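Local coordinates for protein pumilio homology domain family member 4 (Saccharomyces cerevisiae, PDB 3BWT) that binds mRNA through its Pumilio homology domain, a single-stranded RNA-binding array of eight helical repeats that makes up this chain of the longer protein, at residues V71-E74 against Q75-V78; I107-D110 against E111-Q114; I263-I266 against L267-G271; A291-I294 against S295-N299. All coordinates share one frame; numbering follows the deposited sequence.

Contact 1: V71-E74 against Q75-V78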
ATOM      1  N   VAL A  71      14.159  25.896   4.421  1.00 33.42           N
ATOM      2  CA  VAL A  71      14.055  26.617   5.685  1.00 25.97           C
ATOM      3  C   VAL A  71      14.996  25.973   6.722  1.00 28.22           C
ATOM      4  O   VAL A  71      15.418  24.825   6.527  1.00 28.41           O
ATOM      5  CB  VAL A  71      12.564  26.597   6.135  1.00 22.66           C
ATOM      6  CG1 VAL A  71      12.289  25.500   7.164  1.00 18.86           C
ATOM      7  CG2 VAL A  71      12.137  27.943   6.623  1.00 21.28           C
ATOM      8  N   THR A  72      15.355  26.682   7.799  1.00 22.30           N
ATOM      9  CA  THR A  72      16.261  26.071   8.796  1.00 22.51           C
ATOM     10  C   THR A  72      15.500  25.131   9.699  1.00 21.51           C
ATOM     11  O   THR A  72      14.283  25.043   9.626  1.00 21.56           O
ATOM     12  CB  THR A  72      17.017  27.082   9.712  1.00 19.46           C
ATOM     13  OG1 THR A  72      16.091  27.716  10.602  1.00 29.19           O
ATOM     14  CG2 THR A  72      17.770  28.117   8.906  1.00 16.23           C
ATOM     15  N   THR A  73      16.217  24.438  10.572  1.00 25.32           N
ATOM     16  CA  THR A  73      15.540  23.554  11.510  1.00 28.23           C
ATOM     17  C   THR A  73      14.675  24.345  12.493  1.00 26.84           C
ATOM     18  O   THR A  73      13.574  23.919  12.844  1.00 23.75           O
ATOM     19  CB  THR A  73      16.525  22.646  12.243  1.00 23.09           C
ATOM     20  OG1 THR A  73      16.921  21.592  11.358  1.00 25.81           O
ATOM     21  CG2 THR A  73      15.875  22.041  13.472  1.00 22.21           C
ATOM     22  N   GLU A  74      15.162  25.505  12.916  1.00 22.96           N
ATOM     23  CA  GLU A  74      14.396  26.333  13.824  1.00 22.97           C
ATOM     24  C   GLU A  74      13.073  26.696  13.166  1.00 26.57           C
ATOM     25  O   GLU A  74      12.006  26.565  13.767  1.00 22.72           O
ATOM     26  CB  GLU A  74      15.168  27.598  14.212  1.00 24.37           C
ATOM     27  CG  GLU A  74      16.317  27.361  15.197  1.00 30.44           C
ATOM     28  CD  GLU A  74      17.459  26.559  14.584  1.00 39.45           C
ATOM     29  OE1 GLU A  74      17.979  26.976  13.523  1.00 32.57           O
ATOM     30  OE2 GLU A  74      17.841  25.515  15.163  1.00 45.07           O
ATOM     31  N   GLN A  75      13.147  27.149  11.921  1.00 27.17           N
ATOM     32  CA  GLN A  75      11.957  27.589  11.213  1.00 19.03           C
ATOM     33  C   GLN A  75      11.029  26.414  10.950  1.00 19.10           C
ATOM     34  O   GLN A  75       9.817  26.506  11.156  1.00 19.10           O
ATOM     35  CB  GLN A  75      12.348  28.265   9.912  1.00 18.09           C
ATOM     36  CG  GLN A  75      12.955  29.629  10.095  1.00 17.75           C
ATOM     37  CD  GLN A  75      13.761  30.070   8.893  1.00 18.04           C
ATOM     38  OE1 GLN A  75      14.365  29.246   8.201  1.00 19.37           O
ATOM     39  NE2 GLN A  75      13.783  31.372   8.642  1.00 16.75           N
ATOM     40  N   ARG A  76      11.606  25.301  10.514  1.00 18.55           N
ATOM     41  CA  ARG A  76      10.827  24.111  10.241  1.00 19.32           C
ATOM     42  C   ARG A  76      10.023  23.691  11.459  1.00 23.59           C
ATOM     43  O   ARG A  76       8.858  23.294  11.340  1.00 26.88           O
ATOM     44  CB  ARG A  76      11.725  22.962   9.793  1.00 23.45           C
ATOM     45  CG  ARG A  76      10.944  21.792   9.224  1.00 22.73           C
ATOM     46  CD  ARG A  76      11.848  20.755   8.575  1.00 29.42           C
ATOM     47  NE  ARG A  76      12.726  20.137   9.558  1.00 30.86           N
ATOM     48  CZ  ARG A  76      14.035  20.343   9.623  1.00 30.59           C
ATOM     49  NH1 ARG A  76      14.623  21.138   8.738  1.00 33.43           N
ATOM     50  NH2 ARG A  76      14.751  19.745  10.567  1.00 32.70           N
ATOM     51  N   ILE A  77      10.639  23.778  12.632  1.00 20.76           N
ATOM     52  CA  ILE A  77       9.964  23.389  13.866  1.00 21.70           C
ATOM     53  C   ILE A  77       8.776  24.292  14.176  1.00 23.32           C
ATOM     54  O   ILE A  77       7.791  23.852  14.780  1.00 27.04           O
ATOM     55  CB  ILE A  77      10.946  23.336  15.053  1.00 22.07           C
ATOM     56  CG1 ILE A  77      12.028  22.297  14.759  1.00 30.42           C
ATOM     57  CG2 ILE A  77      10.226  22.957  16.327  1.00 20.01           C
ATOM     58  CD1 ILE A  77      13.228  22.373  15.651  1.00 27.07           C
ATOM     59  N   VAL A  78       8.859  25.549  13.748  1.00 19.81           N
ATOM     60  CA  VAL A  78       7.770  26.486  13.961  1.00 22.22           C
ATOM     61  C   VAL A  78       6.613  26.157  13.025  1.00 23.73           C
ATOM     62  O   VAL A  78       5.449  26.161  13.433  1.00 24.54           O
ATOM     63  CB  VAL A  78       8.212  27.955  13.754  1.00 22.23           C
ATOM     64  CG1 VAL A  78       7.000  28.894  13.789  1.00 17.53           C
ATOM     65  CG2 VAL A  78       9.242  28.352  14.796  1.00 17.16           C
TER
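Gln75 turns its side chain back over the start of its own helix, and OE1 takes the backbone N of Thr72 at 2.8 Å. That bond is almost straight (178° at the hydrogen), with the donor in the plane of the amide carbonyl. CG stands beside the backbone N (chi1 -73°) and the chain runs out extended, which carries the amide past Val71, whose CG2 also packs on Gln75 CB at 3.3 Å. NE2, the amide's other end, bonds to Asp41, so both ends are gripped and its rotation is fixed. Arg76 and Thr73 make a second pair. The arginine bends at chi3 and brings its guanidinium to the threonine: Arg76 NH2 donates to Thr73 OG1 at 3.0 Å, the hydroxyl lying 33° out of the guanidinium plane, while Thr73 CA sits over one face. The arginine's main partner is Glu112, in a salt bridge through NE. The methyl of Thr73 heads the other way, CG2 packing on Ile77 CD1 at 3.4 Å. Gln75 N returns the first bond, donating to Thr72 OG1 at 3.3 Å, and this reciprocal pair is the capping box that opens helix 73-83 in Pumilio repeat 2.

Contact 2: I107-D110 against E111-Q114; sequences IKTD and EEAQ
Glu112 and Thr109 lock together at the tight end of this turn, their side chains crossing at about a right angle. Three donors grip Glu112 OE1. Thr109 N meets it nearly along the C-O bond at 2.8 Å, the Thr109 OG1 hydroxyl reaches its anti lone pair, also at 2.8 Å, and Lys108 N comes from above the carboxylate plane at 3.2 Å. In return Glu112 N donates to Thr109 OG1 at 3.0 Å, completing a capping box with Thr109 as N-cap. The hydroxyl can serve both bonds because it stands between its own backbone N and carbonyl carbon (chi1 71°). Ile107 runs past the glutamate in the opposite direction, its CG2 packing 3.4 Å from Glu112 OE2. So many donors, with Arg76 on OE2, would favour the charged form of this buried carboxylate. Packing is looser where Ile107 CD1 comes within 4.4 Å of Ala113 CB. On the solvent side Asp110 and Glu111 are exposed, and their carboxylates make long, weak ion pairs with Lys145 and Lys81. There the backbone contributes a bond from Gln114 N to Asp110 O at 2.9 Å. The turn links helix 96-106 to helix 110-120 in Pumilio repeat 3; Lys108, Thr109 and Glu112 lie against helix 73-83, while Ala113 and Gln114 touch Asn148 of helix 146-158.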
ATOM      1  N   ILE A 107      11.760  16.361   8.282  1.00 24.13           N
ATOM      2  CA  ILE A 107      12.113  16.506   9.685  1.00 27.91           C
ATOM      3  C   ILE A 107      13.383  15.753  10.039  1.00 28.49           C
ATOM      4  O   ILE A 107      13.571  14.606   9.660  1.00 34.91           O
ATOM      5  CB  ILE A 107      10.960  16.130  10.645  1.00 26.38           C
ATOM      6  CG1 ILE A 107      10.598  14.653  10.514  1.00 22.57           C
ATOM      7  CG2 ILE A 107       9.754  17.024  10.393  1.00 23.68           C
ATOM      8  CD1 ILE A 107       9.377  14.268  11.323  1.00 22.32           C
ATOM      9  N   LYS A 108      14.256  16.431  10.769  1.00 37.11           N
ATOM     10  CA  LYS A 108      15.527  15.864  11.161  1.00 36.27           C
ATOM     11  C   LYS A 108      15.541  15.520  12.656  1.00 36.54           C
ATOM     12  O   LYS A 108      16.042  14.465  13.041  1.00 44.86           O
ATOM     13  CB  LYS A 108      16.671  16.823  10.780  1.00 40.74           C
ATOM     14  CG  LYS A 108      16.871  16.989   9.257  1.00 34.00           C
ATOM     15  CD  LYS A 108      17.935  18.041   8.889  1.00 29.60           C
ATOM     16  CE  LYS A 108      17.442  19.472   9.137  1.00 59.22           C
ATOM     17  NZ  LYS A 108      18.206  20.546   8.411  1.00 43.07           N
ATOM     18  N   THR A 109      14.976  16.392  13.490  1.00 37.22           N
ATOM     19  CA  THR A 109      15.037  16.221  14.950  1.00 43.89           C
ATOM     20  C   THR A 109      14.034  15.200  15.473  1.00 36.77           C
ATOM     21  O   THR A 109      13.139  14.766  14.755  1.00 49.97           O
ATOM     22  CB  THR A 109      14.791  17.552  15.722  1.00 54.65           C
ATOM     23  OG1 THR A 109      13.412  17.928  15.612  1.00 48.68           O
ATOM     24  CG2 THR A 109      15.668  18.678  15.189  1.00 43.41           C
ATOM     25  N   ASP A 110      14.176  14.835  16.740  1.00 39.74           N
ATOM     26  CA  ASP A 110      13.275  13.867  17.345  1.00 46.40           C
ATOM     27  C   ASP A 110      12.135  14.588  18.046  1.00 46.25           C
ATOM     28  O   ASP A 110      11.073  14.016  18.291  1.00 48.09           O
ATOM     29  CB  ASP A 110      14.025  12.962  18.319  1.00 47.46           C
ATOM     30  CG  ASP A 110      14.926  11.977  17.607  1.00 85.71           C
ATOM     31  OD1 ASP A 110      14.785  11.837  16.371  1.00 85.52           O
ATOM     32  OD2 ASP A 110      15.755  11.329  18.289  1.00 65.35           O
ATOM     33  N   GLU A 111      12.366  15.853  18.371  1.00 39.30           N
ATOM     34  CA  GLU A 111      11.309  16.702  18.895  1.00 45.17           C
ATOM     35  C   GLU A 111      10.246  16.898  17.816  1.00 43.39           C
ATOM     36  O   GLU A 111       9.045  16.938  18.097  1.00 38.43           O
ATOM     37  CB  GLU A 111      11.891  18.048  19.327  1.00 44.32           C
ATOM     38  CG  GLU A 111      10.987  19.241  19.063  1.00 33.98           C
ATOM     39  CD  GLU A 111      11.628  20.550  19.487  1.00 56.26           C
ATOM     40  OE1 GLU A 111      12.869  20.682  19.326  1.00 44.57           O
ATOM     41  OE2 GLU A 111      10.889  21.438  19.984  1.00 36.39           O
ATOM     42  N   GLU A 112      10.715  17.027  16.578  1.00 39.29           N
ATOM     43  CA  GLU A 112       9.855  17.166  15.417  1.00 34.16           C
ATOM     44  C   GLU A 112       9.023  15.917  15.208  1.00 33.37           C
ATOM     45  O   GLU A 112       7.875  15.998  14.771  1.00 27.70           O
ATOM     46  CB  GLU A 112      10.700  17.397  14.167  1.00 35.16           C
ATOM     47  CG  GLU A 112      11.028  18.842  13.877  1.00 33.04           C
ATOM     48  CD  GLU A 112      12.033  18.976  12.748  1.00 36.94           C
ATOM     49  OE1 GLU A 112      13.181  18.497  12.896  1.00 28.76           O
ATOM     50  OE2 GLU A 112      11.673  19.565  11.713  1.00 42.03           O
ATOM     51  N   ALA A 113       9.617  14.759  15.491  1.00 31.65           N
ATOM     52  CA  ALA A 113       8.935  13.487  15.286  1.00 26.44           C
ATOM     53  C   ALA A 113       7.907  13.268  16.372  1.00 30.73           C
ATOM     54  O   ALA A 113       6.823  12.741  16.119  1.00 35.02           O
ATOM     55  CB  ALA A 113       9.921  12.341  15.255  1.00 26.54           C
ATOM     56  N   GLN A 114       8.245  13.676  17.588  1.00 30.71           N
ATOM     57  CA  GLN A 114       7.307  13.544  18.690  1.00 31.07           C
ATOM     58  C   GLN A 114       6.084  14.423  18.479  1.00 26.55           C
ATOM     59  O   GLN A 114       4.966  14.000  18.749  1.00 32.52           O
ATOM     60  CB  GLN A 114       7.978  13.835  20.031  1.00 34.97           C
ATOM     61  CG  GLN A 114       8.689  12.624  20.599  1.00 39.49           C
ATOM     62  CD  GLN A 114       7.896  11.346  20.376  1.00 55.55           C
ATOM     63  OE1 GLN A 114       8.407  10.382  19.800  1.00 57.00           O
ATOM     64  NE2 GLN A 114       6.637  11.336  20.820  1.00 38.91           N
TER

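Contact 3: I263-I266 against L267-G271; sequences ILEI and LNNGG
The carboxylate of Glu265 and the amide of Asn269 meet one turn apart, their planes 59° from parallel, over a wider, pi-type turn at 267-270 in helix 256-279, near the junction of Pumilio repeats 7 and 8. Asn269 ND2 comes in from above the carboxylate plane (49° out of it) and bonds to Glu265 OE2 at 2.6 Å; seen from the asparagine, that oxygen lies close to the amide plane, 8° out. Glu265 manages this with CG anti to its backbone N and a bend at chi2, which swings the acid toward the next turn. In the backbone Asn269 N still reaches Glu265 O at 2.9 Å, but Gly270 N also approaches that oxygen in a weak bond of 3.4 Å, five residues on. A second amide, that of Asn268, runs alongside Leu264, its ND2 3.3 Å from Leu264 CD2. On the buried side Ile263 CG2 and Leu267 CD1 are 4.3 Å apart, and both residues pack on Leu306 of helix 300-310. Ile266 O takes a weak bond from Gly271 N, also five residues on, and a CA-H...O contact from Gly270 CA at 3.3 Å.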
ATOM      1  N   ILE A 263      -1.171 -27.892  -5.115  1.00 26.47           N
ATOM      2  CA  ILE A 263      -1.482 -28.649  -6.318  1.00 25.73           C
ATOM      3  C   ILE A 263      -1.953 -30.043  -5.932  1.00 28.23           C
ATOM      4  O   ILE A 263      -2.876 -30.593  -6.531  1.00 28.67           O
ATOM      5  CB  ILE A 263      -0.259 -28.739  -7.248  1.00 27.32           C
ATOM      6  CG1 ILE A 263       0.088 -27.348  -7.790  1.00 26.32           C
ATOM      7  CG2 ILE A 263      -0.511 -29.720  -8.386  1.00 19.88           C
ATOM      8  CD1 ILE A 263       1.325 -27.313  -8.663  1.00 25.84           C
ATOM      9  N   LEU A 264      -1.320 -30.596  -4.906  1.00 27.25           N
ATOM     10  CA  LEU A 264      -1.676 -31.906  -4.381  1.00 27.42           C
ATOM     11  C   LEU A 264      -3.088 -31.958  -3.833  1.00 31.03           C
ATOM     12  O   LEU A 264      -3.829 -32.905  -4.100  1.00 37.38           O
ATOM     13  CB  LEU A 264      -0.703 -32.308  -3.281  1.00 34.46           C
ATOM     14  CG  LEU A 264       0.384 -33.287  -3.698  1.00 37.66           C
ATOM     15  CD1 LEU A 264       1.392 -33.443  -2.568  1.00 49.57           C
ATOM     16  CD2 LEU A 264      -0.250 -34.621  -4.064  1.00 31.78           C
ATOM     17  N   GLU A 265      -3.447 -30.953  -3.043  1.00 33.16           N
ATOM     18  CA  GLU A 265      -4.788 -30.861  -2.481  1.00 35.39           C
ATOM     19  C   GLU A 265      -5.822 -30.828  -3.595  1.00 33.96           C
ATOM     20  O   GLU A 265      -6.810 -31.567  -3.578  1.00 33.72           O
ATOM     21  CB  GLU A 265      -4.919 -29.602  -1.628  1.00 38.38           C
ATOM     22  CG  GLU A 265      -6.165 -29.585  -0.768  1.00 43.33           C
ATOM     23  CD  GLU A 265      -6.103 -30.611   0.336  1.00 41.77           C
ATOM     24  OE1 GLU A 265      -4.996 -31.128   0.590  1.00 35.51           O
ATOM     25  OE2 GLU A 265      -7.154 -30.896   0.949  1.00 51.66           O
ATOM     26  N   ILE A 266      -5.582 -29.957  -4.566  1.00 31.74           N
ATOM     27  CA  ILE A 266      -6.435 -29.868  -5.746  1.00 36.15           C
ATOM     28  C   ILE A 266      -6.558 -31.223  -6.454  1.00 36.24           C
ATOM     29  O   ILE A 266      -7.650 -31.618  -6.861  1.00 42.24           O
ATOM     30  CB  ILE A 266      -5.929 -28.763  -6.708  1.00 26.94           C
ATOM     31  CG1 ILE A 266      -6.162 -27.386  -6.073  1.00 21.29           C
ATOM     32  CG2 ILE A 266      -6.595 -28.870  -8.068  1.00 20.02           C
ATOM     33  CD1 ILE A 266      -5.565 -26.235  -6.833  1.00 22.24           C
ATOM     34  N   LEU A 267      -5.443 -31.941  -6.572  1.00 33.45           N
ATOM     35  CA  LEU A 267      -5.441 -33.276  -7.178  1.00 34.08           C
ATOM     36  C   LEU A 267      -6.176 -34.327  -6.357  1.00 29.76           C
ATOM     37  O   LEU A 267      -6.865 -35.175  -6.912  1.00 28.66           O
ATOM     38  CB  LEU A 267      -4.010 -33.757  -7.427  1.00 31.14           C
ATOM     39  CG  LEU A 267      -3.412 -33.442  -8.797  1.00 37.22           C
ATOM     40  CD1 LEU A 267      -1.921 -33.743  -8.794  1.00 37.31           C
ATOM     41  CD2 LEU A 267      -4.127 -34.207  -9.911  1.00 29.42           C
ATOM     42  N   ASN A 268      -6.018 -34.282  -5.040  1.00 31.56           N
ATOM     43  CA  ASN A 268      -6.531 -35.347  -4.184  1.00 27.11           C
ATOM     44  C   ASN A 268      -7.931 -35.125  -3.616  1.00 39.01           C
ATOM     45  O   ASN A 268      -8.819 -35.959  -3.810  1.00 35.25           O
ATOM     46  CB  ASN A 268      -5.540 -35.642  -3.069  1.00 31.48           C
ATOM     47  CG  ASN A 268      -4.253 -36.255  -3.590  1.00 45.20           C
ATOM     48  OD1 ASN A 268      -4.261 -37.033  -4.547  1.00 34.44           O
ATOM     49  ND2 ASN A 268      -3.136 -35.906  -2.961  1.00 50.46           N
ATOM     50  N   ASN A 269      -8.135 -34.010  -2.918  1.00 36.43           N
ATOM     51  CA  ASN A 269      -9.454 -33.711  -2.364  1.00 32.01           C
ATOM     52  C   ASN A 269     -10.390 -33.006  -3.357  1.00 46.74           C
ATOM     53  O   ASN A 269     -11.579 -32.820  -3.091  1.00 44.35           O
ATOM     54  CB  ASN A 269      -9.341 -32.968  -1.028  1.00 37.40           C
ATOM     55  CG  ASN A 269      -8.859 -33.881   0.106  1.00 60.33           C
ATOM     56  OD1 ASN A 269      -9.320 -35.019   0.233  1.00 53.67           O
ATOM     57  ND2 ASN A 269      -7.927 -33.389   0.926  1.00 37.83           N
ATOM     58  N   GLY A 270      -9.852 -32.648  -4.520  1.00 42.21           N
ATOM     59  CA  GLY A 270     -10.662 -32.099  -5.589  1.00 27.83           C
ATOM     60  C   GLY A 270     -11.113 -33.173  -6.561  1.00 31.81           C
ATOM     61  O   GLY A 270     -12.302 -33.304  -6.852  1.00 28.86           O
ATOM     62  N   GLY A 271     -10.153 -33.945  -7.065  1.00 37.00           N
ATOM     63  CA  GLY A 271     -10.438 -35.016  -8.005  1.00 26.08           C
ATOM     64  C   GLY A 271     -11.068 -34.510  -9.287  1.00 32.62           C
ATOM     65  O   GLY A 271     -11.005 -33.314  -9.590  1.00 31.84           O
TER

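Contact 4: A291-I294 against S295-N299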
ATOM      1  N   ALA A 291      -2.190 -24.039 -12.265  1.00 22.89           N
ATOM      2  CA  ALA A 291      -1.809 -25.335 -11.714  1.00 27.36           C
ATOM      3  C   ALA A 291      -1.029 -26.151 -12.731  1.00 25.42           C
ATOM      4  O   ALA A 291       0.005 -26.734 -12.412  1.00 24.26           O
ATOM      5  CB  ALA A 291      -3.039 -26.095 -11.263  1.00 27.58           C
ATOM      6  N   LEU A 292      -1.536 -26.183 -13.956  1.00 22.88           N
ATOM      7  CA  LEU A 292      -0.862 -26.863 -15.055  1.00 24.86           C
ATOM      8  C   LEU A 292       0.472 -26.207 -15.388  1.00 25.00           C
ATOM      9  O   LEU A 292       1.454 -26.893 -15.634  1.00 29.05           O
ATOM     10  CB  LEU A 292      -1.750 -26.874 -16.303  1.00 24.84           C
ATOM     11  CG  LEU A 292      -2.980 -27.781 -16.256  1.00 23.52           C
ATOM     12  CD1 LEU A 292      -4.077 -27.269 -17.188  1.00 27.72           C
ATOM     13  CD2 LEU A 292      -2.598 -29.209 -16.584  1.00 21.87           C
ATOM     14  N   ASP A 293       0.499 -24.877 -15.413  1.00 26.60           N
ATOM     15  CA  ASP A 293       1.698 -24.145 -15.789  1.00 22.24           C
ATOM     16  C   ASP A 293       2.807 -24.405 -14.783  1.00 29.03           C
ATOM     17  O   ASP A 293       3.916 -24.790 -15.157  1.00 32.48           O
ATOM     18  CB  ASP A 293       1.405 -22.647 -15.896  1.00 34.60           C
ATOM     19  CG  ASP A 293       2.655 -21.819 -16.199  1.00 46.96           C
ATOM     20  OD1 ASP A 293       3.380 -22.148 -17.161  1.00 35.93           O
ATOM     21  OD2 ASP A 293       2.905 -20.830 -15.475  1.00 53.48           O
ATOM     22  N   ILE A 294       2.503 -24.208 -13.503  1.00 26.10           N
ATOM     23  CA  ILE A 294       3.469 -24.478 -12.443  1.00 26.24           C
ATOM     24  C   ILE A 294       3.928 -25.935 -12.469  1.00 27.66           C
ATOM     25  O   ILE A 294       5.124 -26.207 -12.533  1.00 31.17           O
ATOM     26  CB  ILE A 294       2.911 -24.136 -11.039  1.00 25.40           C
ATOM     27  CG1 ILE A 294       2.661 -22.636 -10.916  1.00 27.73           C
ATOM     28  CG2 ILE A 294       3.874 -24.599  -9.948  1.00 26.87           C
ATOM     29  CD1 ILE A 294       3.867 -21.791 -11.268  1.00 25.41           C
ATOM     30  N   SER A 295       2.976 -26.864 -12.430  1.00 24.77           N
ATOM     31  CA  SER A 295       3.304 -28.286 -12.355  1.00 27.56           C
ATOM     32  C   SER A 295       4.168 -28.760 -13.528  1.00 33.96           C
ATOM     33  O   SER A 295       5.068 -29.584 -13.341  1.00 33.91           O
ATOM     34  CB  SER A 295       2.042 -29.143 -12.219  1.00 24.66           C
ATOM     35  OG  SER A 295       1.269 -29.104 -13.404  1.00 29.50           O
ATOM     36  N   HIS A 296       3.906 -28.239 -14.726  1.00 27.66           N
ATOM     37  CA  HIS A 296       4.743 -28.543 -15.885  1.00 30.66           C
ATOM     38  C   HIS A 296       6.194 -28.137 -15.666  1.00 35.87           C
ATOM     39  O   HIS A 296       7.116 -28.791 -16.151  1.00 37.66           O
ATOM     40  CB  HIS A 296       4.232 -27.835 -17.135  1.00 34.36           C
ATOM     41  CG  HIS A 296       5.140 -27.977 -18.319  1.00 43.82           C
ATOM     42  ND1 HIS A 296       5.320 -29.174 -18.981  1.00 41.18           N
ATOM     43  CD2 HIS A 296       5.916 -27.072 -18.962  1.00 45.10           C
ATOM     44  CE1 HIS A 296       6.167 -29.001 -19.980  1.00 44.30           C
ATOM     45  NE2 HIS A 296       6.544 -27.735 -19.991  1.00 55.78           N
ATOM     46  N   LYS A 297       6.391 -27.040 -14.949  1.00 34.37           N
ATOM     47  CA  LYS A 297       7.731 -26.527 -14.715  1.00 39.46           C
ATOM     48  C   LYS A 297       8.427 -27.233 -13.553  1.00 37.31           C
ATOM     49  O   LYS A 297       9.624 -27.507 -13.611  1.00 37.71           O
ATOM     50  CB  LYS A 297       7.677 -25.022 -14.455  1.00 34.38           C
ATOM     51  CG  LYS A 297       7.182 -24.208 -15.634  1.00 39.60           C
ATOM     52  CD  LYS A 297       6.843 -22.783 -15.204  1.00 45.60           C
ATOM     53  CE  LYS A 297       6.632 -21.871 -16.407  1.00 52.61           C
ATOM     54  NZ  LYS A 297       6.300 -20.474 -15.992  1.00 65.65           N
ATOM     55  N   GLN A 298       7.672 -27.536 -12.504  1.00 33.51           N
ATOM     56  CA  GLN A 298       8.267 -27.983 -11.254  1.00 30.27           C
ATOM     57  C   GLN A 298       8.196 -29.481 -11.023  1.00 38.96           C
ATOM     58  O   GLN A 298       9.013 -30.030 -10.291  1.00 31.73           O
ATOM     59  CB  GLN A 298       7.610 -27.275 -10.073  1.00 30.65           C
ATOM     60  CG  GLN A 298       7.864 -25.785 -10.036  1.00 42.18           C
ATOM     61  CD  GLN A 298       7.112 -25.099  -8.918  1.00 39.69           C
ATOM     62  OE1 GLN A 298       6.624 -25.752  -7.989  1.00 40.68           O
ATOM     63  NE2 GLN A 298       7.007 -23.773  -9.001  1.00 36.98           N
ATOM     64  N   ASN A 299       7.213 -30.146 -11.619  1.00 38.24           N
ATOM     65  CA  ASN A 299       6.975 -31.536 -11.265  1.00 30.18           C
ATOM     66  C   ASN A 299       6.198 -32.342 -12.314  1.00 37.15           C
ATOM     67  O   ASN A 299       4.975 -32.277 -12.395  1.00 44.19           O
ATOM     68  CB  ASN A 299       6.295 -31.592  -9.900  1.00 25.50           C
ATOM     69  CG  ASN A 299       6.320 -32.971  -9.296  1.00 31.74           C
ATOM     70  OD1 ASN A 299       6.090 -33.967  -9.987  1.00 32.17           O
ATOM     71  ND2 ASN A 299       6.584 -33.040  -7.995  1.00 21.86           N
TER
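This is a local contact between successive turns at the C-terminal end of helix 284-298, joining each residue of 291-294 to the one three or four places on. Ser295 lies on its buried side, with Ala291 and Leu292. The serine hydroxyl stands between its own backbone N and carbonyl carbon (chi1 68°) and so faces back down the helix, within bonding distance of two carbonyls, OG being 2.9 Å from Ala291 O and 3.1 Å from Leu292 O. Both carbonyls also keep their helical bonds, Ser295 N to Ala291 O at 3.0 Å and His296 N to Leu292 O at 2.9 Å. The helix belongs to Pumilio repeat 8 and packs between two others of the array: Ser295 and Ala291 rest on Leu306 of helix 300-310, while Ile294 and Gln298 reach Ser259 of helix 256-279. Ile294 and Gln298 run alongside each other in the same direction, and the methyl CG2 of the isoleucine packs against the glutamine amide, 3.4 Å from Gln298 CD. Asp293 and Lys297 form the more open pair. The lysine chain is extended beyond CG and crosses the aspartate at a slant, giving a loose salt bridge with NZ 3.5 Å from Asp293 OD2. The imidazole of His296 turns off to a T-shaped stack with Tyr303. At Asn299 the helix stops: its backbone N bonds to Ser295 O at 2.8 Å, and its side chain, as N-cap of helix 300-310, accepts from Leu302 N through OD1.

Along the chain the four contacts come in order, as two neighbouring pairs toward the two ends of one Pumilio homology domain. Contacts 1 and 2 have centres about 11 Å apart and lie in consecutive repeats, 2 and 3, each at the start of a helix with a threonine N-cap; the Arg76-Glu112 salt bridge ties them directly. Contacts 3 and 4, with centres about 14 Å apart, sit on the successive helices 256-279 and 284-298 and touch where Ile263 packs on Ile294 and Ser295. The pairs fall on opposite sides of the chain's centre, contacts 1 and 3 being about 63 Å apart between centres. Neighbouring helices are thus joined by short-range links near both ends of the elongated array.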